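Carboxyl esterase NP (Bacillus subtilis, PDB 4CCW) hydrolyses carboxylic esters to an alcohol and a carboxylate, as a carboxylesterase of the alpha/beta hydrolase fold. Local coordinates at residues A[237-242]-A[284-289]. Numbering follows the deposited sequence.
Sequences LLLLGE and NERVMR
L237 and L239, alternate residues of a strand and therefore on the same face of the sheet, pack against R286 and V287 of a nearly antiparallel helix, the axes 10.2 Å apart at 165°; their branched, uncharged ends suit the buried layer between sheet and helix. The tightest touch is at R286: CD1 of L237 lies over one face of the guanidinium, 3.4 Å from NH2 and toward the rim of the group. With CG anti to the backbone N (chi1 168°), L237 reaches the helix by both methyls, the second, CD2, resting 4.0 Å from CA of V287. Compact, branched V287 suits this close approach, and its CG2 meets CD1 of L239 at 4.2 Å. Arginine fits because its methylenes can join the apolar layer, CG lying 4.1 Å from CD2 of L239, while NE and NH2 form salt bridges to E266 and E264. Replacing R286 by an alanine is likely to cost both glutamates this buried partner and L237 the flat group against its CD1. Packing gives way to charge on the outer side, where NH2 of R289 sits above the opposite guanidinium face, toward its rim, and exposed R289 pairs with E285 through NH1 and OE1, 3.0 Å apart. Helix 280-291 is thus the C-terminal helix packed on the central sheet of the alpha/beta hydrolase fold, whose strand 236-241 runs parallel between 146-152 and 263-268; helix 74-80 flanks V287 through W77, and helix 249-259 covers the other sheet face at L238 and L240.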
# COMPACT_ATOMS: atom_id res chain seq x y z
N LEU A 237 1.40 -12.00 -8.32
CA LEU A 237 1.58 -12.85 -7.16
C LEU A 237 0.61 -12.29 -6.14
O LEU A 237 0.72 -11.13 -5.77
CB LEU A 237 3.01 -12.80 -6.62
CG LEU A 237 3.26 -13.44 -5.24
CD1 LEU A 237 3.29 -14.96 -5.34
CD2 LEU A 237 4.57 -12.94 -4.64
N LEU A 238 -0.32 -13.12 -5.70
CA LEU A 238 -1.27 -12.70 -4.67
C LEU A 238 -0.94 -13.40 -3.37
O LEU A 238 -1.01 -14.62 -3.29
CB LEU A 238 -2.72 -13.00 -5.10
CG LEU A 238 -3.81 -12.78 -4.05
CD1 LEU A 238 -3.90 -11.28 -3.69
CD2 LEU A 238 -5.17 -13.25 -4.57
N LEU A 239 -0.55 -12.63 -2.36
CA LEU A 239 -0.33 -13.13 -1.01
C LEU A 239 -1.40 -12.65 -0.06
O LEU A 239 -1.70 -11.45 -0.00
CB LEU A 239 1.03 -12.69 -0.46
CG LEU A 239 2.28 -13.07 -1.25
CD1 LEU A 239 3.53 -12.64 -0.48
CD2 LEU A 239 2.33 -14.57 -1.56
N LEU A 240 -1.98 -13.60 0.67
CA LEU A 240 -3.02 -13.33 1.65
C LEU A 240 -2.61 -14.01 2.95
O LEU A 240 -1.82 -14.95 2.92
CB LEU A 240 -4.36 -13.91 1.16
CG LEU A 240 -4.92 -13.31 -0.14
CD1 LEU A 240 -5.70 -14.36 -0.94
CD2 LEU A 240 -5.78 -12.09 0.21
N GLY A 241 -3.11 -13.52 4.07
CA GLY A 241 -2.76 -14.08 5.39
C GLY A 241 -3.88 -14.93 5.97
O GLY A 241 -5.04 -14.56 5.89
N GLU A 242 -3.53 -16.08 6.56
CA GLU A 242 -4.55 -16.97 7.14
C GLU A 242 -5.43 -16.27 8.17
O GLU A 242 -6.61 -16.59 8.29
CB GLU A 242 -3.93 -18.27 7.73
CG GLU A 242 -3.09 -18.07 8.98
CD GLU A 242 -2.70 -19.38 9.69
OE1 GLU A 242 -3.55 -20.28 9.87
OE2 GLU A 242 -1.54 -19.51 10.09
N ASN A 284 9.55 -11.51 2.23
CA ASN A 284 10.69 -10.96 1.50
C ASN A 284 11.19 -11.91 0.41
O ASN A 284 11.29 -11.52 -0.74
CB ASN A 284 11.85 -10.61 2.44
CG ASN A 284 11.55 -9.41 3.31
OD1 ASN A 284 10.51 -8.77 3.18
ND2 ASN A 284 12.48 -9.09 4.22
N GLU A 285 11.51 -13.16 0.80
CA GLU A 285 12.03 -14.17 -0.14
C GLU A 285 11.01 -14.56 -1.19
O GLU A 285 11.35 -14.74 -2.37
CB GLU A 285 12.49 -15.43 0.62
CG GLU A 285 13.13 -16.51 -0.27
CD GLU A 285 12.13 -17.39 -1.02
OE1 GLU A 285 10.98 -17.54 -0.58
OE2 GLU A 285 12.52 -17.96 -2.07
N ARG A 286 9.75 -14.70 -0.77
CA ARG A 286 8.68 -15.16 -1.65
C ARG A 286 8.49 -14.18 -2.80
O ARG A 286 8.37 -14.58 -3.94
CB ARG A 286 7.37 -15.35 -0.87
CG ARG A 286 6.19 -15.80 -1.73
CD ARG A 286 6.42 -17.19 -2.29
NE ARG A 286 5.46 -17.64 -3.31
CZ ARG A 286 5.67 -17.61 -4.63
NH1 ARG A 286 6.80 -17.11 -5.12
NH2 ARG A 286 4.74 -18.07 -5.46
N VAL A 287 8.46 -12.89 -2.48
CA VAL A 287 8.30 -11.85 -3.50
C VAL A 287 9.50 -11.82 -4.43
O VAL A 287 9.36 -11.75 -5.66
CB VAL A 287 8.07 -10.47 -2.86
CG1 VAL A 287 8.24 -9.37 -3.90
CG2 VAL A 287 6.68 -10.39 -2.22
N MET A 288 10.70 -11.91 -3.86
CA MET A 288 11.91 -11.94 -4.67
C MET A 288 11.92 -13.11 -5.65
O MET A 288 12.26 -12.94 -6.82
CB MET A 288 13.16 -11.99 -3.80
CG MET A 288 14.24 -11.10 -4.37
SD MET A 288 13.94 -9.41 -3.82
CE MET A 288 14.90 -9.53 -2.32
N ARG A 289 11.53 -14.28 -5.15
CA ARG A 289 11.51 -15.50 -5.96
C ARG A 289 10.58 -15.33 -7.15
O ARG A 289 10.91 -15.74 -8.26
CB ARG A 289 11.06 -16.68 -5.09
CG ARG A 289 11.24 -18.05 -5.72
CD ARG A 289 10.97 -19.12 -4.67
NE ARG A 289 9.55 -19.45 -4.55
CZ ARG A 289 8.92 -19.71 -3.41
NH1 ARG A 289 9.55 -19.63 -2.25
NH2 ARG A 289 7.63 -20.02 -3.43